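Local coordinates for tRNA (adenine(9)-N1)-methyltransferase (PDB 5A7Z), which catalyses the S-adenosyl-L-methionine-dependent methylation of N1 of adenosine at position 9 of tRNA, at residues L246-R251 with E260-S265; L51-L56 with V138-L143; P105-M110 with D171-V176; R208-T213 with F224-I229; K127-V132 with A154-G159. One frame throughout, in Å; residues are numbered along the deposited sequence.

Interaction 1 (L246-R251 with E260-S265); sequences LEIILR and EEAIIS
R251 lies over A262 and then bends so that its flat end meets S265. Aliphatic first: R251 CB is 3.5 Å from A262 CB, and CG follows across the same methyl. The arginine chain turns at chi2 (-54°) and swings the guanidinium round until S265 OG stands 3.3 Å above its plane, over the centre of one face. From there the oxygen makes no hydrogen bond to NH2. The guanidinium is gripped mainly within its own helix, through a salt bridge from R251 NE to E247 OE2 at 3.0 Å, with poor angles; NH1 adds a weak bond to Q257. One turn back, I248 lays CD1 against I263 CG1 (4.0 Å) at a slant, while I248 CG2 faces A262 CB. The axes of the two segments run roughly antiparallel, at 142°, and come close, consistent with the small alanine at the crossing. Together they make a C-terminal helical hairpin: helix 242-255 is backed by helix 122-142 and strand 109-113, and helix 259-265 packs against it, with I263 reaching I229.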
# COMPACT_ATOMS: atom_id res chain seq x y z
N LEU A 246 2.83 -7.62 -3.71
CA LEU A 246 2.52 -6.38 -3.00
C LEU A 246 1.14 -6.47 -2.33
O LEU A 246 0.98 -6.20 -1.14
CB LEU A 246 2.51 -5.23 -3.97
CG LEU A 246 2.18 -3.86 -3.37
CD1 LEU A 246 3.14 -3.57 -2.25
CD2 LEU A 246 2.26 -2.78 -4.43
N GLU A 247 0.13 -6.85 -3.09
CA GLU A 247 -1.21 -6.93 -2.55
C GLU A 247 -1.34 -7.92 -1.38
O GLU A 247 -2.06 -7.67 -0.41
CB GLU A 247 -2.23 -7.26 -3.63
CG GLU A 247 -3.63 -7.30 -3.08
CD GLU A 247 -4.70 -7.43 -4.14
OE1 GLU A 247 -4.41 -7.15 -5.31
OE2 GLU A 247 -5.85 -7.82 -3.78
N ILE A 248 -0.61 -9.02 -1.44
CA ILE A 248 -0.59 -9.96 -0.33
C ILE A 248 -0.06 -9.32 0.93
O ILE A 248 -0.59 -9.57 2.03
CB ILE A 248 0.26 -11.21 -0.64
CG1 ILE A 248 -0.46 -12.11 -1.65
CG2 ILE A 248 0.56 -11.97 0.65
CD1 ILE A 248 0.43 -13.14 -2.32
N ILE A 249 1.03 -8.57 0.81
CA ILE A 249 1.65 -7.94 1.99
C ILE A 249 0.63 -6.97 2.57
O ILE A 249 0.40 -6.94 3.76
CB ILE A 249 2.95 -7.14 1.65
CG1 ILE A 249 3.98 -7.98 0.88
CG2 ILE A 249 3.59 -6.58 2.90
CD1 ILE A 249 4.47 -9.19 1.63
N LEU A 250 0.03 -6.18 1.72
CA LEU A 250 -0.91 -5.17 2.16
C LEU A 250 -2.22 -5.79 2.71
O LEU A 250 -2.80 -5.24 3.62
CB LEU A 250 -1.20 -4.19 1.02
CG LEU A 250 0.00 -3.37 0.51
CD1 LEU A 250 -0.36 -2.66 -0.79
CD2 LEU A 250 0.44 -2.35 1.55
N ARG A 251 -2.63 -6.96 2.22
CA ARG A 251 -3.81 -7.64 2.78
C ARG A 251 -3.56 -7.86 4.23
O ARG A 251 -4.44 -7.72 5.04
CB ARG A 251 -4.04 -9.05 2.20
CG ARG A 251 -4.30 -9.20 0.72
CD ARG A 251 -5.41 -8.35 0.24
NE ARG A 251 -6.06 -8.91 -0.96
CZ ARG A 251 -7.32 -9.33 -0.99
NH1 ARG A 251 -8.03 -9.41 0.13
NH2 ARG A 251 -7.85 -9.72 -2.12
N GLU A 260 -2.25 -16.88 4.73
CA GLU A 260 -2.91 -17.95 3.99
C GLU A 260 -4.09 -17.45 3.14
O GLU A 260 -4.21 -17.82 1.98
CB GLU A 260 -3.38 -19.05 4.95
CG GLU A 260 -4.02 -20.24 4.25
CD GLU A 260 -4.43 -21.33 5.22
OE1 GLU A 260 -4.25 -21.14 6.45
OE2 GLU A 260 -4.93 -22.38 4.77
N GLU A 261 -4.94 -16.62 3.73
CA GLU A 261 -6.13 -16.15 3.02
C GLU A 261 -5.80 -15.04 2.06
O GLU A 261 -6.50 -14.85 1.06
CB GLU A 261 -7.19 -15.64 4.01
CG GLU A 261 -7.70 -16.70 4.97
CD GLU A 261 -8.87 -17.53 4.41
OE1 GLU A 261 -8.69 -18.27 3.39
OE2 GLU A 261 -9.97 -17.44 5.01
N ALA A 262 -4.78 -14.26 2.40
CA ALA A 262 -4.30 -13.22 1.51
C ALA A 262 -3.78 -13.89 0.24
O ALA A 262 -4.08 -13.46 -0.86
CB ALA A 262 -3.21 -12.41 2.19
N ILE A 263 -3.02 -14.97 0.39
CA ILE A 263 -2.48 -15.65 -0.77
C ILE A 263 -3.61 -16.23 -1.58
O ILE A 263 -3.62 -16.09 -2.81
CB ILE A 263 -1.49 -16.76 -0.41
CG1 ILE A 263 -0.24 -16.19 0.21
CG2 ILE A 263 -1.09 -17.54 -1.66
CD1 ILE A 263 0.60 -17.22 0.93
N ILE A 264 -4.57 -16.86 -0.90
CA ILE A 264 -5.72 -17.48 -1.57
C ILE A 264 -6.43 -16.45 -2.43
O ILE A 264 -6.65 -16.66 -3.62
CB ILE A 264 -6.75 -18.08 -0.56
CG1 ILE A 264 -6.20 -19.35 0.12
CG2 ILE A 264 -8.08 -18.38 -1.25
CD1 ILE A 264 -5.47 -20.29 -0.80
N SER A 265 -6.77 -15.31 -1.83
CA SER A 265 -7.58 -14.32 -2.52
C SER A 265 -6.93 -13.81 -3.83
O SER A 265 -7.62 -13.26 -4.69
CB SER A 265 -7.91 -13.15 -1.59
OG SER A 265 -6.75 -12.69 -0.92

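Interaction 2 (L51-L56 with V138-L143); sequences LAIKML and VIRKFL
I53 pushes its longer branch at two backbone carbonyls, those of R140 and L143. I53 CB is still 4.4 Å from R140 O. The next atom, CG1, closes to 3.4 Å of R140 O, and it has L143 O on hand at 3.7 Å. At the tip, CD1 settles 3.6 Å from L143 O and also meets the arginine chain, 4.1 Å from R140 CG. The first torsion, -92°, is some 30° off a staggered value, which is how CG1 comes to face both oxygens. These carbonyls lie near the C-terminal end of helix 122-142, and Q49 NE2 donates to both, giving them a polar partner beside the apolar side chain. R140 sends its charged end off to D145. Replacing I53 by an alanine would probably open a gap over the two carbonyls and leave R140 CG without its apolar neighbour. The contact joins helix 48-57 of the N-terminal part, which has its own mixed sheet, to helix 122-142 of the SPOUT methyltransferase fold.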
# COMPACT_ATOMS: atom_id res chain seq x y z
N LEU A 51 -12.02 7.45 0.72
CA LEU A 51 -12.33 8.84 0.66
C LEU A 51 -11.04 9.62 0.63
O LEU A 51 -10.91 10.54 -0.14
CB LEU A 51 -13.20 9.25 1.84
CG LEU A 51 -14.51 8.47 1.98
CD1 LEU A 51 -15.32 9.05 3.14
CD2 LEU A 51 -15.35 8.49 0.72
N ALA A 52 -10.09 9.21 1.46
CA ALA A 52 -8.80 9.91 1.51
C ALA A 52 -8.15 9.92 0.15
O ALA A 52 -7.68 10.96 -0.30
CB ALA A 52 -7.87 9.27 2.52
N ILE A 53 -8.18 8.79 -0.54
CA ILE A 53 -7.58 8.69 -1.84
C ILE A 53 -8.20 9.70 -2.79
O ILE A 53 -7.49 10.36 -3.55
CB ILE A 53 -7.71 7.26 -2.45
CG1 ILE A 53 -6.47 6.43 -2.11
CG2 ILE A 53 -7.80 7.33 -3.98
CD1 ILE A 53 -5.17 7.03 -2.65
N LYS A 54 -9.53 9.80 -2.78
CA LYS A 54 -10.20 10.73 -3.68
C LYS A 54 -9.89 12.18 -3.31
O LYS A 54 -9.82 13.07 -4.16
CB LYS A 54 -11.70 10.47 -3.69
CG LYS A 54 -12.10 9.21 -4.46
CD LYS A 54 -13.36 9.44 -5.30
CE LYS A 54 -13.69 8.23 -6.19
NZ LYS A 54 -14.99 8.43 -6.89
N MSE A 55 -9.67 12.42 -2.03
CA MSE A 55 -9.41 13.76 -1.57
C MSE A 55 -8.01 14.15 -1.95
O MSE A 55 -7.76 15.29 -2.28
CB MSE A 55 -9.62 13.83 -0.07
CG MSE A 55 -9.50 15.28 0.38
SE MSE A 55 -9.94 15.41 2.29
CE MSE A 55 -8.42 14.29 2.87
N LEU A 56 -7.09 13.20 -1.88
CA LEU A 56 -5.69 13.47 -2.16
C LEU A 56 -5.39 13.56 -3.65
O LEU A 56 -4.55 14.34 -4.05
CB LEU A 56 -4.79 12.38 -1.57
CG LEU A 56 -4.64 12.38 -0.05
CD1 LEU A 56 -4.13 11.02 0.42
CD2 LEU A 56 -3.73 13.53 0.43
N VAL A 138 -2.73 -1.16 -7.02
CA VAL A 138 -2.71 -1.82 -5.73
C VAL A 138 -2.45 -0.84 -4.58
O VAL A 138 -3.20 -0.82 -3.60
CB VAL A 138 -1.70 -2.97 -5.71
CG1 VAL A 138 -1.58 -3.53 -4.32
CG2 VAL A 138 -2.11 -4.07 -6.70
N ILE A 139 -1.40 -0.05 -4.66
CA ILE A 139 -1.07 0.83 -3.52
C ILE A 139 -2.24 1.77 -3.20
O ILE A 139 -2.55 2.05 -2.05
CB ILE A 139 0.24 1.60 -3.72
CG1 ILE A 139 0.88 1.93 -2.36
CG2 ILE A 139 0.04 2.89 -4.49
CD1 ILE A 139 1.43 0.74 -1.62
N ARG A 140 -2.95 2.16 -4.23
CA ARG A 140 -4.08 3.06 -4.08
C ARG A 140 -5.31 2.42 -3.45
O ARG A 140 -6.16 3.13 -2.98
CB ARG A 140 -4.42 3.66 -5.41
CG ARG A 140 -3.53 4.82 -5.74
CD ARG A 140 -3.85 5.34 -7.13
NE ARG A 140 -2.95 6.42 -7.46
CZ ARG A 140 -2.97 7.09 -8.61
NH1 ARG A 140 -3.84 6.77 -9.56
NH2 ARG A 140 -2.09 8.06 -8.83
N LYS A 141 -5.35 1.11 -3.44
CA LYS A 141 -6.38 0.34 -2.79
C LYS A 141 -6.18 0.29 -1.28
O LYS A 141 -7.11 0.14 -0.56
CB LYS A 141 -6.36 -1.08 -3.33
CG LYS A 141 -7.42 -1.47 -4.31
CD LYS A 141 -7.54 -0.53 -5.46
CE LYS A 141 -7.89 -1.25 -6.75
NZ LYS A 141 -7.73 -0.39 -7.95
N PHE A 142 -4.94 0.38 -0.83
CA PHE A 142 -4.64 0.22 0.59
C PHE A 142 -4.11 1.49 1.24
O PHE A 142 -4.55 1.88 2.32
CB PHE A 142 -3.64 -0.93 0.80
CG PHE A 142 -4.15 -2.27 0.35
CD1 PHE A 142 -4.07 -2.64 -0.98
CD2 PHE A 142 -4.72 -3.15 1.25
CE1 PHE A 142 -4.53 -3.87 -1.41
CE2 PHE A 142 -5.19 -4.38 0.83
CZ PHE A 142 -5.10 -4.74 -0.50
N LEU A 143 -3.15 2.13 0.58
CA LEU A 143 -2.52 3.30 1.14
C LEU A 143 -2.63 4.45 0.18
O LEU A 143 -3.70 4.77 -0.21
CB LEU A 143 -1.06 2.99 1.44
CG LEU A 143 -0.81 1.94 2.51
CD1 LEU A 143 0.54 1.26 2.47
CD2 LEU A 143 -1.15 2.42 3.90

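Interaction 3 (P105-M110 with D171-V176)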
# COMPACT_ATOMS: atom_id res chain seq x y z
N PRO A 105 1.06 8.90 6.19
CA PRO A 105 1.90 7.91 6.84
C PRO A 105 3.26 7.64 6.13
O PRO A 105 3.32 7.48 4.93
CB PRO A 105 1.03 6.64 6.80
CG PRO A 105 0.15 6.83 5.61
CD PRO A 105 -0.15 8.29 5.60
N GLU A 106 4.34 7.55 6.90
CA GLU A 106 5.62 7.19 6.31
C GLU A 106 5.63 5.70 5.99
O GLU A 106 6.07 5.26 4.94
CB GLU A 106 6.74 7.53 7.29
CG GLU A 106 8.13 7.25 6.74
CD GLU A 106 9.23 8.06 7.43
OE1 GLU A 106 8.89 9.00 8.19
OE2 GLU A 106 10.43 7.76 7.21
N TYR A 107 5.05 4.94 6.89
CA TYR A 107 5.12 3.51 6.83
C TYR A 107 3.73 2.96 6.66
O TYR A 107 2.74 3.60 7.04
CB TYR A 107 5.76 2.97 8.14
CG TYR A 107 7.23 3.38 8.28
CD1 TYR A 107 8.19 2.90 7.40
CD2 TYR A 107 7.63 4.28 9.25
CE1 TYR A 107 9.49 3.29 7.49
CE2 TYR A 107 8.95 4.68 9.35
CZ TYR A 107 9.88 4.18 8.46
OH TYR A 107 11.21 4.55 8.56
N PRO A 108 3.63 1.74 6.10
CA PRO A 108 4.78 0.99 5.65
C PRO A 108 5.25 1.42 4.26
O PRO A 108 4.52 2.12 3.55
CB PRO A 108 4.26 -0.45 5.61
CG PRO A 108 2.80 -0.30 5.32
CD PRO A 108 2.41 0.91 6.13
N LYS A 109 6.47 1.02 3.91
CA LYS A 109 7.07 1.34 2.62
C LYS A 109 7.18 0.11 1.79
O LYS A 109 7.69 -0.90 2.24
CB LYS A 109 8.47 1.89 2.81
CG LYS A 109 8.48 3.24 3.47
CD LYS A 109 9.90 3.71 3.63
CE LYS A 109 9.94 5.09 4.24
NZ LYS A 109 11.26 5.34 4.90
N MSE A 110 6.72 0.21 0.56
CA MSE A 110 6.80 -0.86 -0.40
C MSE A 110 7.80 -0.40 -1.46
O MSE A 110 7.60 0.62 -2.11
CB MSE A 110 5.40 -1.07 -1.02
CG MSE A 110 4.28 -1.12 0.04
SE MSE A 110 4.38 -2.83 1.06
CE MSE A 110 4.14 -2.08 2.82
N ASP A 171 17.14 5.58 9.73
CA ASP A 171 17.27 5.01 11.08
C ASP A 171 16.17 4.04 11.46
O ASP A 171 16.36 3.22 12.34
CB ASP A 171 17.22 6.15 12.13
CG ASP A 171 18.59 6.57 12.61
OD1 ASP A 171 19.47 5.71 12.66
OD2 ASP A 171 18.76 7.75 12.96
N GLU A 172 14.96 4.31 10.97
CA GLU A 172 13.76 3.64 11.45
C GLU A 172 13.25 2.58 10.52
O GLU A 172 12.37 1.85 10.89
CB GLU A 172 12.66 4.66 11.71
CG GLU A 172 12.39 4.85 13.19
CD GLU A 172 11.23 5.78 13.45
OE1 GLU A 172 11.02 6.70 12.63
OE2 GLU A 172 10.55 5.60 14.48
N ASP A 173 13.79 2.52 9.30
CA ASP A 173 13.39 1.51 8.34
C ASP A 173 13.79 0.18 8.85
O ASP A 173 14.92 -0.00 9.20
CB ASP A 173 14.09 1.71 7.01
CG ASP A 173 13.70 2.99 6.35
OD1 ASP A 173 12.63 3.56 6.70
OD2 ASP A 173 14.47 3.44 5.47
N ASN A 174 12.89 -0.77 8.79
CA ASN A 174 13.21 -2.10 9.24
C ASN A 174 12.84 -3.12 8.17
O ASN A 174 11.78 -3.75 8.25
CB ASN A 174 12.46 -2.37 10.52
CG ASN A 174 12.66 -3.76 11.02
OD1 ASN A 174 13.58 -4.45 10.64
ND2 ASN A 174 11.75 -4.19 11.85
N PRO A 175 13.71 -3.26 7.14
CA PRO A 175 13.35 -3.84 5.86
C PRO A 175 13.42 -5.33 5.86
O PRO A 175 14.21 -5.91 6.61
CB PRO A 175 14.40 -3.29 4.90
CG PRO A 175 15.21 -2.32 5.69
CD PRO A 175 15.07 -2.74 7.11
N VAL A 176 12.59 -5.95 5.05
CA VAL A 176 12.79 -7.34 4.70
C VAL A 176 12.76 -7.45 3.18
O VAL A 176 12.22 -6.59 2.50
CB VAL A 176 11.72 -8.19 5.34
CG1 VAL A 176 10.38 -7.95 4.68
CG2 VAL A 176 12.09 -9.65 5.27
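A single carboxylate oxygen, D173 OD1, takes two donors from opposite faces of its plane. Y107 OH gives its proton to D173 OD1 over a short 2.5 Å, arriving on the anti side and 26° out of the carboxylate plane. K109 NZ comes to the same D173 OD1 at 2.9 Å on the syn side, 21° out of plane, and adds a salt bridge. The tyrosine ring presents its edge, with ring and carboxylate planes 82° apart. K109 gets there by stretching out straight beyond CG, and its ammonium has a second, weak partner in E106 OE2 at 3.4 Å. E106 also lays CG 3.7 Å above one face of the Y107 ring, offset toward the rim, while E172 CB touches Y107 OH. The other oxygen, D173 OD2, is held by the backbone N of S170. A leucine in place of D173 would probably leave the K109 ammonium with only weak E106 for company here and the Y107 hydroxyl without its short-bonded acceptor. The network ties the approaches to strands 109-113 and 175-178, which run parallel on either side of strand 196-202, the arrangement of the parallel-stranded SPOUT core.

Interaction 4 (R208-T213 with F224-I229)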
# COMPACT_ATOMS: atom_id res chain seq x y z
N ARG A 208 15.01 -13.61 -7.13
CA ARG A 208 14.57 -12.24 -7.25
C ARG A 208 15.68 -11.38 -6.73
O ARG A 208 15.86 -11.23 -5.53
CB ARG A 208 13.30 -12.01 -6.43
CG ARG A 208 12.39 -10.94 -6.96
CD ARG A 208 11.17 -10.80 -6.08
NE ARG A 208 10.12 -11.72 -6.47
CZ ARG A 208 9.39 -11.58 -7.56
NH1 ARG A 208 9.59 -10.59 -8.37
NH2 ARG A 208 8.47 -12.46 -7.84
N LEU A 209 16.43 -10.84 -7.65
CA LEU A 209 17.53 -9.96 -7.33
C LEU A 209 17.02 -8.55 -7.03
O LEU A 209 16.35 -7.92 -7.85
CB LEU A 209 18.55 -9.93 -8.48
CG LEU A 209 19.63 -8.82 -8.43
CD1 LEU A 209 20.43 -8.82 -7.12
CD2 LEU A 209 20.58 -8.92 -9.62
N ASP A 210 17.32 -8.11 -5.82
CA ASP A 210 17.19 -6.73 -5.41
C ASP A 210 18.56 -6.04 -5.48
O ASP A 210 19.32 -6.02 -4.51
CB ASP A 210 16.69 -6.71 -3.98
CG ASP A 210 17.54 -7.55 -3.08
OD1 ASP A 210 17.82 -8.70 -3.48
OD2 ASP A 210 18.00 -7.05 -2.04
N ARG A 211 18.89 -5.51 -6.64
CA ARG A 211 20.24 -5.11 -6.92
C ARG A 211 20.63 -3.78 -6.25
O ARG A 211 21.75 -3.62 -5.82
CB ARG A 211 20.41 -4.96 -8.42
CG ARG A 211 21.81 -4.54 -8.82
CD ARG A 211 22.79 -5.66 -8.55
NE ARG A 211 24.00 -5.62 -9.38
CZ ARG A 211 24.68 -6.71 -9.76
NH1 ARG A 211 24.24 -7.93 -9.41
NH2 ARG A 211 25.79 -6.59 -10.49
N ALA A 212 19.74 -2.79 -6.25
CA ALA A 212 20.11 -1.48 -5.70
C ALA A 212 20.17 -1.56 -4.17
O ALA A 212 20.97 -0.89 -3.51
CB ALA A 212 19.14 -0.41 -6.15
N THR A 213 19.41 -2.48 -3.60
CA THR A 213 19.50 -2.70 -2.17
C THR A 213 20.72 -3.56 -1.79
O THR A 213 21.36 -3.32 -0.78
CB THR A 213 18.16 -3.26 -1.60
OG1 THR A 213 18.04 -4.66 -1.88
CG2 THR A 213 16.98 -2.53 -2.21
N PHE A 224 19.90 -7.72 5.36
CA PHE A 224 18.49 -7.72 5.63
C PHE A 224 17.93 -9.11 5.43
O PHE A 224 18.39 -9.83 4.59
CB PHE A 224 17.80 -6.72 4.70
CG PHE A 224 18.33 -5.32 4.85
CD1 PHE A 224 18.29 -4.69 6.08
CD2 PHE A 224 18.90 -4.65 3.77
CE1 PHE A 224 18.78 -3.40 6.24
CE2 PHE A 224 19.38 -3.35 3.93
CZ PHE A 224 19.32 -2.73 5.16
N PRO A 225 16.92 -9.48 6.22
CA PRO A 225 16.38 -10.83 6.13
C PRO A 225 15.72 -11.06 4.81
O PRO A 225 15.19 -10.13 4.21
CB PRO A 225 15.34 -10.89 7.26
CG PRO A 225 15.38 -9.57 7.97
CD PRO A 225 16.53 -8.78 7.45
N ARG A 226 15.77 -12.30 4.34
CA ARG A 226 15.25 -12.68 3.05
C ARG A 226 14.15 -13.68 3.26
O ARG A 226 14.41 -14.80 3.73
CB ARG A 226 16.34 -13.34 2.20
CG ARG A 226 17.54 -12.48 1.88
CD ARG A 226 18.03 -12.71 0.45
NE ARG A 226 18.57 -11.47 -0.07
CZ ARG A 226 18.24 -10.90 -1.23
NH1 ARG A 226 17.38 -11.47 -2.07
NH2 ARG A 226 18.81 -9.75 -1.54
N VAL A 227 12.95 -13.33 2.80
CA VAL A 227 11.75 -13.97 3.27
C VAL A 227 11.02 -14.59 2.09
O VAL A 227 10.74 -13.92 1.10
CB VAL A 227 10.89 -12.94 4.02
CG1 VAL A 227 9.43 -13.31 4.03
CG2 VAL A 227 11.42 -12.79 5.43
N LYS A 228 10.79 -15.90 2.16
CA LYS A 228 10.02 -16.59 1.12
C LYS A 228 8.57 -16.80 1.57
O LYS A 228 8.30 -17.25 2.69
CB LYS A 228 10.66 -17.93 0.73
CG LYS A 228 11.04 -18.81 1.90
CD LYS A 228 11.50 -20.17 1.44
CE LYS A 228 12.22 -20.90 2.56
NZ LYS A 228 12.63 -22.28 2.14
N ILE A 229 7.65 -16.44 0.70
CA ILE A 229 6.25 -16.61 0.97
C ILE A 229 5.82 -17.99 0.47
O ILE A 229 6.01 -18.29 -0.69
CB ILE A 229 5.43 -15.54 0.26
CG1 ILE A 229 5.64 -14.19 0.95
CG2 ILE A 229 3.96 -15.93 0.24
CD1 ILE A 229 4.98 -13.03 0.24
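R226 crosses to D210 from the strand that F224 and P225 lead into. F224 points its CB toward the other segment but its ring rests on L169, and P225 begins the backbone pairing with I177 of strand 175-178. R226 comes next and does the work. Its chain, bent at chi2 and chi3, brings the guanidinium round to meet the aspartate from the opposite direction. R226 NH2 is modelled only 2.4 Å from D210 OD1, a separation that leaves the exact geometry of this salt bridge doubtful. R226 NH1 adds a weak bond to the same D210 OD1 at 3.1 Å. The carboxylate and guanidinium planes are 49° apart, so this is no flat two-pronged pair. R208 O lies in the guanidinium plane, 3.8 Å from R226 NH1, without a bond. V227 then packs on V176, and K228 pairs its backbone with V184. D210 stands at the N-cap of helix 211-220 but makes no capping bond there; its carboxylate is turned to the arginine instead. R226 NH1 has a second salt bridge, to D179. With one cation between two aspartates, the arginine probably offsets negative charge that would otherwise gather unbalanced around D210 and D179.

Interaction 5 (K127-V132 with A154-G159)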
# COMPACT_ATOMS: atom_id res chain seq x y z
N LYS A 127 6.96 -7.63 -18.87
CA LYS A 127 6.20 -8.03 -17.69
C LYS A 127 6.45 -7.07 -16.55
O LYS A 127 5.54 -6.53 -15.97
CB LYS A 127 6.62 -9.40 -17.20
CG LYS A 127 6.07 -10.55 -18.01
CD LYS A 127 6.73 -11.85 -17.57
CE LYS A 127 6.22 -12.31 -16.22
NZ LYS A 127 5.25 -13.43 -16.35
N THR A 128 7.71 -6.90 -16.22
CA THR A 128 8.08 -6.09 -15.07
C THR A 128 7.48 -4.70 -15.13
O THR A 128 6.97 -4.20 -14.13
CB THR A 128 9.61 -6.00 -14.92
OG1 THR A 128 10.15 -7.31 -14.69
CG2 THR A 128 10.00 -5.10 -13.75
N LEU A 129 7.51 -4.07 -16.28
CA LEU A 129 6.99 -2.69 -16.37
C LEU A 129 5.48 -2.64 -16.21
O LEU A 129 4.90 -1.64 -15.68
CB LEU A 129 7.40 -2.06 -17.67
CG LEU A 129 8.90 -1.82 -17.71
CD1 LEU A 129 9.29 -1.37 -19.10
CD2 LEU A 129 9.30 -0.77 -16.67
N LEU A 130 4.83 -3.71 -16.66
CA LEU A 130 3.38 -3.81 -16.55
C LEU A 130 3.02 -4.03 -15.08
O LEU A 130 2.12 -3.39 -14.56
CB LEU A 130 2.86 -4.97 -17.40
CG LEU A 130 1.38 -5.29 -17.27
CD1 LEU A 130 0.53 -4.08 -17.71
CD2 LEU A 130 1.05 -6.53 -18.10
N GLN A 131 3.74 -4.96 -14.43
CA GLN A 131 3.57 -5.22 -13.02
C GLN A 131 3.81 -3.98 -12.17
O GLN A 131 3.06 -3.69 -11.25
CB GLN A 131 4.47 -6.36 -12.58
CG GLN A 131 3.97 -7.71 -13.11
CD GLN A 131 4.95 -8.82 -12.89
OE1 GLN A 131 5.81 -8.74 -12.01
NE2 GLN A 131 4.80 -9.89 -13.65
N VAL A 132 4.83 -3.22 -12.49
CA VAL A 132 5.07 -2.04 -11.73
C VAL A 132 3.91 -1.10 -11.81
O VAL A 132 3.43 -0.61 -10.81
CB VAL A 132 6.33 -1.35 -12.15
CG1 VAL A 132 6.32 0.12 -11.70
CG2 VAL A 132 7.51 -2.07 -11.53
N ALA A 154 16.17 6.63 -12.33
CA ALA A 154 15.69 7.94 -11.97
C ALA A 154 14.70 8.63 -12.93
O ALA A 154 14.05 9.58 -12.54
CB ALA A 154 16.87 8.84 -11.70
N ASP A 155 14.59 8.15 -14.16
CA ASP A 155 13.77 8.80 -15.18
C ASP A 155 12.25 8.53 -15.12
O ASP A 155 11.46 9.45 -15.25
CB ASP A 155 14.28 8.41 -16.57
CG ASP A 155 14.20 6.91 -16.81
OD1 ASP A 155 13.82 6.18 -15.88
OD2 ASP A 155 14.50 6.39 -17.91
N TYR A 156 11.88 7.27 -14.93
CA TYR A 156 10.50 6.80 -14.89
C TYR A 156 9.52 7.63 -14.07
O TYR A 156 9.92 8.33 -13.18
CB TYR A 156 10.53 5.43 -14.27
CG TYR A 156 9.53 4.50 -14.87
CD1 TYR A 156 9.48 4.32 -16.23
CD2 TYR A 156 8.63 3.82 -14.08
CE1 TYR A 156 8.57 3.47 -16.80
CE2 TYR A 156 7.72 2.96 -14.63
CZ TYR A 156 7.69 2.80 -16.00
OH TYR A 156 6.79 1.96 -16.58
N VAL A 157 8.23 7.52 -14.39
CA VAL A 157 7.20 8.27 -13.68
C VAL A 157 5.87 7.52 -13.69
O VAL A 157 5.51 6.89 -14.69
CB VAL A 157 7.00 9.67 -14.28
CG1 VAL A 157 5.85 10.38 -13.59
CG2 VAL A 157 8.28 10.48 -14.18
N LEU A 158 5.41 7.37 -12.45
CA LEU A 158 4.34 6.50 -11.99
C LEU A 158 3.49 7.18 -10.91
O LEU A 158 3.74 7.04 -9.75
CB LEU A 158 4.94 5.25 -11.38
CG LEU A 158 4.06 4.12 -10.93
CD1 LEU A 158 3.52 3.37 -12.12
CD2 LEU A 158 4.85 3.18 -10.07
N GLY A 159 2.49 7.93 -11.32
CA GLY A 159 1.72 8.72 -10.40
C GLY A 159 2.62 9.51 -9.50
O GLY A 159 3.58 10.05 -9.93
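Y156 and L158 belong to the loop between strands 148-151 and 162-164, and they lean on L129 and V132 along one side of helix 122-142. The tyrosine, poorly ordered, so that its distances are less sure, meets the helix with the phenol end of its ring: L129 CD2 is 3.7 Å from Y156 OH and 4.0 Å from Y156 CZ. V132 CG1 comes up to Y156 CE2 at a looser 4.3 Å. The hydroxyl is hydrogen-bonded to D133 of the same helix, so polar and apolar contacts share this ring end. K153 makes a cation-pi contact with the ring. The helix is the connection of a beta-alpha-beta crossover, joining strand 109-113 to its parallel neighbour 148-151, and the loop folds back from that second strand onto it. L158, with CG anti to its own backbone N (chi1 -175°), drives its branched end inward, and L158 CD2 packs 3.8 Å from V132 CG1 at a slant. The same side chain also touches L136, L148 and V150, bridging helix and sheet.

In the fold
Interactions 1 and 2 are buried and free of hydrogen bonds across the segments, but the first pairs two neighbouring helices near the C-terminus, whereas the second brings the N-terminal part onto helix 122-142, setting an aliphatic side chain against backbone carbonyls. Interaction 5 uses that same helix farther back, through apolar side chains, and is only partly buried. Charge takes over in interactions 3 and 4: one is a network at the surface, the other a buried ion pair, and both reach one sheet, where V176 CG2 and V227 CG2 meet. L250 and M110 link interactions 1, 2 and 3; I263 on I229 joins 1 to 4, and R140 with G159 joins 2 to 5.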